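Local coordinates for protein catechol 2,3-dioxygenase (Pseudomonas sp. KL28, PDB 3HPY) that probably catalyses the iron-dependent extradiol ring cleavage of catechol by dioxygen, yielding 2-hydroxy-6-oxohexa-2,4-dienoate as part of aromatic hydrocarbon breakdown, at residues N140-L152 with L221-M234. Numbering follows the deposited sequence.
Sequences NAQREHGIAPIQL and LESWEQVLRAGDIM
Arg229 and Ile147 carry a mixed polar and apolar contact, largely buried, in which the loop leading into strand 151-159 packs against the middle and later turns of helix 224-236 and the residues just before it, in the C-terminal glyoxalase-like (vicinal oxygen chelate) part. Arg229, its chain extended from CG to NE, reaches from the helix to the loop backbone and meets Gly146 O end-on with two nitrogens, NH1 at 3.1 Å and NH2 at 3.2 Å. Both donors approach from one face of the peptide plane, about 37° out of it, while the oxygen stays in the guanidinium plane. Ile233 CD1 lies over one guanidinium face near the rim. One water bridges Arg229 NH1 to Ile147 O and Gln226 O, and a second joins Ile147 O to Gln226 NE2, so two waters donate to Ile147 O beside the apolar patch. There Ile147 is wedged among Leu221 and the helix side chains Ala230, Ile233 and Met234. Its CG1 lies beside the backbone N (chi1 -56°), which leaves CG2 anti to it, 3.8 Å from Ala230 CB and 4.1 Å from Leu221 CD1; the other branch runs past Ile233, Ile147 CD1 lying 4.2 Å from Met234 CE. Ile150 CD1 presses on Glu222 CG (3.6 Å), crossing the bent glutamate chain at about a right angle. Across the subunit interface Arg229 and Glu144 each form a salt bridge with the other's counterpart in the second subunit. The contact lies off the active site, the Leu221 side chain about 12 Å from the iron. Backbone bonds tie Ile147 to Val29 and Ala148 to Leu30 of the N-terminal part, while Ile147 and Ala230 rest on Thr268 of strand 265-270 and Met234 reaches strand 254-259.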
loop_
_atom_site.group_PDB
_atom_site.type_symbol
_atom_site.label_atom_id
_atom_site.label_comp_id
_atom_site.label_asym_id
_atom_site.label_seq_id
_atom_site.Cartn_x
_atom_site.Cartn_y
_atom_site.Cartn_z
ATOM N N ASN C 140 -2.416 10.161 -15.333
ATOM C CA ASN C 140 -3.591 10.226 -16.195
ATOM C C ASN C 140 -4.044 8.808 -16.529
ATOM O O ASN C 140 -3.508 7.838 -15.987
ATOM C CB ASN C 140 -3.239 10.980 -17.480
ATOM C CG ASN C 140 -2.294 10.204 -18.365
ATOM O OD1 ASN C 140 -1.464 9.442 -17.880
ATOM N ND2 ASN C 140 -2.409 10.396 -19.673
ATOM N N ALA C 141 -5.024 8.689 -17.421
ATOM C CA ALA C 141 -5.558 7.391 -17.817
ATOM C C ALA C 141 -4.481 6.415 -18.272
ATOM O O ALA C 141 -4.641 5.207 -18.142
ATOM C CB ALA C 141 -6.589 7.573 -18.920
ATOM N N GLN C 142 -3.385 6.938 -18.808
ATOM C CA GLN C 142 -2.299 6.087 -19.268
ATOM C C GLN C 142 -1.836 5.145 -18.155
ATOM O O GLN C 142 -1.508 3.990 -18.420
ATOM C CB GLN C 142 -1.116 6.940 -19.753
ATOM C CG GLN C 142 -1.416 7.790 -21.001
ATOM C CD GLN C 142 -0.250 8.692 -21.401
ATOM O OE1 GLN C 142 0.095 9.634 -20.687
ATOM N NE2 GLN C 142 0.365 8.400 -22.547
ATOM N N ARG C 143 -1.832 5.643 -16.922
ATOM C CA ARG C 143 -1.391 4.877 -15.754
ATOM C C ARG C 143 -2.259 3.659 -15.471
ATOM O O ARG C 143 -1.850 2.736 -14.766
ATOM C CB ARG C 143 -1.380 5.773 -14.508
ATOM C CG ARG C 143 -0.701 5.140 -13.302
ATOM C CD ARG C 143 -0.811 5.993 -12.032
ATOM N NE ARG C 143 -2.163 6.006 -11.474
ATOM C CZ ARG C 143 -2.444 6.338 -10.217
ATOM N NH1 ARG C 143 -1.470 6.685 -9.388
ATOM N NH2 ARG C 143 -3.698 6.311 -9.781
ATOM N N GLU C 144 -3.461 3.650 -16.024
ATOM C CA GLU C 144 -4.373 2.548 -15.778
ATOM C C GLU C 144 -4.559 1.645 -16.983
ATOM O O GLU C 144 -5.363 0.717 -16.949
ATOM C CB GLU C 144 -5.720 3.107 -15.324
ATOM C CG GLU C 144 -5.582 4.077 -14.166
ATOM C CD GLU C 144 -6.905 4.653 -13.717
ATOM O OE1 GLU C 144 -7.672 3.934 -13.050
ATOM O OE2 GLU C 144 -7.183 5.826 -14.036
ATOM N N HIS C 145 -3.818 1.920 -18.050
ATOM C CA HIS C 145 -3.919 1.114 -19.258
ATOM C C HIS C 145 -2.977 -0.064 -19.110
ATOM O O HIS C 145 -1.761 0.073 -19.273
ATOM C CB HIS C 145 -3.536 1.945 -20.482
ATOM C CG HIS C 145 -3.655 1.202 -21.776
ATOM N ND1 HIS C 145 -4.868 0.842 -22.318
ATOM C CD2 HIS C 145 -2.712 0.779 -22.647
ATOM C CE1 HIS C 145 -4.669 0.232 -23.472
ATOM N NE2 HIS C 145 -3.368 0.181 -23.696
ATOM N N GLY C 146 -3.540 -1.226 -18.800
ATOM C CA GLY C 146 -2.708 -2.394 -18.600
ATOM C C GLY C 146 -1.841 -2.144 -17.381
ATOM O O GLY C 146 -2.146 -1.270 -16.574
ATOM N N ILE C 147 -0.762 -2.901 -17.244
ATOM C CA ILE C 147 0.141 -2.750 -16.106
ATOM C C ILE C 147 0.695 -1.321 -16.068
ATOM O O ILE C 147 0.784 -0.700 -15.002
ATOM C CB ILE C 147 1.283 -3.774 -16.213
ATOM C CG1 ILE C 147 0.673 -5.176 -16.311
ATOM C CG2 ILE C 147 2.207 -3.680 -15.002
ATOM C CD1 ILE C 147 1.689 -6.291 -16.508
ATOM N N ALA C 148 1.065 -0.824 -17.243
ATOM C CA ALA C 148 1.577 0.532 -17.440
ATOM C C ALA C 148 2.756 0.933 -16.553
ATOM O O ALA C 148 2.627 1.796 -15.694
ATOM C CB ALA C 148 0.427 1.533 -17.275
ATOM N N PRO C 149 3.935 0.344 -16.783
ATOM C CA PRO C 149 5.094 0.696 -15.956
ATOM C C PRO C 149 5.555 2.137 -16.178
ATOM O O PRO C 149 5.135 2.784 -17.142
ATOM C CB PRO C 149 6.130 -0.340 -16.367
ATOM C CG PRO C 149 5.813 -0.546 -17.828
ATOM C CD PRO C 149 4.302 -0.629 -17.832
ATOM N N ILE C 150 6.427 2.614 -15.290
ATOM C CA ILE C 150 6.939 3.984 -15.314
ATOM C C ILE C 150 8.236 4.229 -16.093
ATOM O O ILE C 150 8.449 5.324 -16.600
ATOM C CB ILE C 150 7.120 4.509 -13.864
ATOM C CG1 ILE C 150 5.749 4.830 -13.254
ATOM C CG2 ILE C 150 7.981 5.763 -13.846
ATOM C CD1 ILE C 150 4.857 3.619 -13.053
ATOM N N GLN C 151 9.111 3.232 -16.165
ATOM C CA GLN C 151 10.358 3.372 -16.915
ATOM C C GLN C 151 11.028 2.028 -17.168
ATOM O O GLN C 151 10.737 1.045 -16.491
ATOM C CB GLN C 151 11.362 4.276 -16.176
ATOM C CG GLN C 151 11.784 3.785 -14.792
ATOM C CD GLN C 151 12.944 4.581 -14.196
ATOM O OE1 GLN C 151 13.031 5.803 -14.359
ATOM N NE2 GLN C 151 13.825 3.894 -13.478
ATOM N N LEU C 152 11.911 1.994 -18.167
ATOM C CA LEU C 152 12.694 0.799 -18.461
ATOM C C LEU C 152 13.753 0.928 -17.363
ATOM O O LEU C 152 14.613 1.804 -17.430
ATOM C CB LEU C 152 13.340 0.906 -19.852
ATOM C CG LEU C 152 14.425 -0.118 -20.216
ATOM C CD1 LEU C 152 13.775 -1.486 -20.403
ATOM C CD2 LEU C 152 15.164 0.303 -21.492
ATOM N N LEU C 221 7.702 -0.066 -11.291
ATOM C CA LEU C 221 6.325 0.136 -10.849
ATOM C C LEU C 221 6.346 1.145 -9.699
ATOM O O LEU C 221 7.385 1.363 -9.079
ATOM C CB LEU C 221 5.696 -1.177 -10.378
ATOM C CG LEU C 221 4.579 -1.743 -11.265
ATOM C CD1 LEU C 221 5.049 -1.799 -12.702
ATOM C CD2 LEU C 221 4.157 -3.135 -10.777
ATOM N N GLU C 222 5.196 1.748 -9.417
ATOM C CA GLU C 222 5.080 2.766 -8.371
ATOM C C GLU C 222 5.022 2.270 -6.936
ATOM O O GLU C 222 5.617 2.872 -6.049
ATOM C CB GLU C 222 3.839 3.630 -8.631
ATOM C CG GLU C 222 3.992 4.630 -9.754
ATOM C CD GLU C 222 4.613 5.931 -9.278
ATOM O OE1 GLU C 222 3.852 6.861 -8.942
ATOM O OE2 GLU C 222 5.859 6.017 -9.226
ATOM N N SER C 223 4.300 1.185 -6.696
ATOM C CA SER C 223 4.164 0.691 -5.330
ATOM C C SER C 223 3.919 -0.805 -5.255
ATOM O O SER C 223 3.686 -1.454 -6.268
ATOM C CB SER C 223 2.990 1.394 -4.660
ATOM O OG SER C 223 1.774 0.918 -5.218
ATOM N N TRP C 224 3.957 -1.338 -4.034
ATOM C CA TRP C 224 3.714 -2.755 -3.794
ATOM C C TRP C 224 2.321 -3.126 -4.295
ATOM O O TRP C 224 2.132 -4.188 -4.865
ATOM C CB TRP C 224 3.824 -3.047 -2.301
ATOM C CG TRP C 224 3.603 -4.485 -1.883
ATOM C CD1 TRP C 224 2.851 -4.911 -0.828
ATOM C CD2 TRP C 224 4.219 -5.664 -2.434
ATOM N NE1 TRP C 224 2.960 -6.273 -0.681
ATOM C CE2 TRP C 224 3.793 -6.762 -1.650
ATOM C CE3 TRP C 224 5.088 -5.899 -3.511
ATOM C CZ2 TRP C 224 4.211 -8.083 -1.906
ATOM C CZ3 TRP C 224 5.504 -7.210 -3.770
ATOM C CH2 TRP C 224 5.063 -8.285 -2.967
ATOM N N GLU C 225 1.337 -2.264 -4.075
ATOM C CA GLU C 225 0.004 -2.575 -4.562
ATOM C C GLU C 225 0.002 -2.605 -6.087
ATOM O O GLU C 225 -0.787 -3.331 -6.686
ATOM C CB GLU C 225 -1.024 -1.564 -4.030
ATOM C CG GLU C 225 -1.073 -1.573 -2.511
ATOM C CD GLU C 225 -2.472 -1.493 -1.946
ATOM O OE1 GLU C 225 -3.309 -0.721 -2.483
ATOM O OE2 GLU C 225 -2.726 -2.197 -0.948
ATOM N N GLN C 226 0.882 -1.843 -6.733
ATOM C CA GLN C 226 0.894 -1.891 -8.193
ATOM C C GLN C 226 1.461 -3.233 -8.658
ATOM O O GLN C 226 1.147 -3.700 -9.750
ATOM C CB GLN C 226 1.699 -0.736 -8.777
ATOM C CG GLN C 226 0.957 0.588 -8.775
ATOM C CD GLN C 226 -0.413 0.488 -9.406
ATOM O OE1 GLN C 226 -1.433 0.593 -8.719
ATOM N NE2 GLN C 226 -0.452 0.278 -10.712
ATOM N N VAL C 227 2.278 -3.868 -7.816
ATOM C CA VAL C 227 2.853 -5.162 -8.179
ATOM C C VAL C 227 1.754 -6.222 -8.168
ATOM O O VAL C 227 1.710 -7.105 -9.029
ATOM C CB VAL C 227 3.983 -5.569 -7.208
ATOM C CG1 VAL C 227 4.516 -6.951 -7.567
ATOM C CG2 VAL C 227 5.130 -4.556 -7.299
ATOM N N LEU C 228 0.867 -6.129 -7.186
ATOM C CA LEU C 228 -0.251 -7.058 -7.074
ATOM C C LEU C 228 -1.121 -6.930 -8.318
ATOM O O LEU C 228 -1.440 -7.913 -8.973
ATOM C CB LEU C 228 -1.077 -6.725 -5.842
ATOM C CG LEU C 228 -2.424 -7.446 -5.749
ATOM C CD1 LEU C 228 -2.188 -8.948 -5.802
ATOM C CD2 LEU C 228 -3.136 -7.041 -4.451
ATOM N N ARG C 229 -1.490 -5.698 -8.637
ATOM C CA ARG C 229 -2.316 -5.420 -9.798
ATOM C C ARG C 229 -1.684 -5.967 -11.083
ATOM O O ARG C 229 -2.396 -6.438 -11.972
ATOM C CB ARG C 229 -2.525 -3.913 -9.858
ATOM C CG ARG C 229 -2.952 -3.338 -11.177
ATOM C CD ARG C 229 -3.355 -1.904 -10.931
ATOM N NE ARG C 229 -4.074 -1.351 -12.064
ATOM C CZ ARG C 229 -3.562 -1.197 -13.279
ATOM N NH1 ARG C 229 -2.305 -1.558 -13.540
ATOM N NH2 ARG C 229 -4.310 -0.669 -14.241
ATOM N N ALA C 230 -0.352 -5.886 -11.178
ATOM C CA ALA C 230 0.363 -6.408 -12.348
ATOM C C ALA C 230 0.067 -7.900 -12.383
ATOM O O ALA C 230 -0.245 -8.454 -13.434
ATOM C CB ALA C 230 1.871 -6.177 -12.210
ATOM N N GLY C 231 0.165 -8.533 -11.217
ATOM C CA GLY C 231 -0.106 -9.954 -11.116
ATOM C C GLY C 231 -1.516 -10.290 -11.568
ATOM O O GLY C 231 -1.712 -11.233 -12.349
ATOM N N ASP C 232 -2.503 -9.526 -11.095
ATOM C CA ASP C 232 -3.894 -9.773 -11.490
ATOM C C ASP C 232 -4.037 -9.629 -12.993
ATOM O O ASP C 232 -4.666 -10.460 -13.645
ATOM C CB ASP C 232 -4.862 -8.783 -10.835
ATOM C CG ASP C 232 -4.829 -8.840 -9.334
ATOM O OD1 ASP C 232 -4.645 -9.943 -8.785
ATOM O OD2 ASP C 232 -5.008 -7.779 -8.702
ATOM N N ILE C 233 -3.466 -8.559 -13.538
ATOM C CA ILE C 233 -3.546 -8.329 -14.974
ATOM C C ILE C 233 -2.896 -9.486 -15.733
ATOM O O ILE C 233 -3.416 -9.934 -16.757
ATOM C CB ILE C 233 -2.901 -6.985 -15.347
ATOM C CG1 ILE C 233 -3.660 -5.855 -14.635
ATOM C CG2 ILE C 233 -2.972 -6.764 -16.860
ATOM C CD1 ILE C 233 -3.007 -4.483 -14.742
ATOM N N MET C 234 -1.783 -9.996 -15.223
ATOM C CA MET C 234 -1.127 -11.116 -15.884
ATOM C C MET C 234 -2.067 -12.323 -15.970
ATOM O O MET C 234 -2.153 -12.976 -17.012
ATOM C CB MET C 234 0.147 -11.501 -15.134
ATOM C CG MET C 234 1.269 -10.495 -15.296
ATOM S SD MET C 234 2.674 -10.887 -14.285
ATOM C CE MET C 234 3.683 -9.461 -14.629
HETATM O O HOH W 1 1.559 -0.081 -12.449
HETATM O O HOH W 2 0.045 -2.582 -12.461
#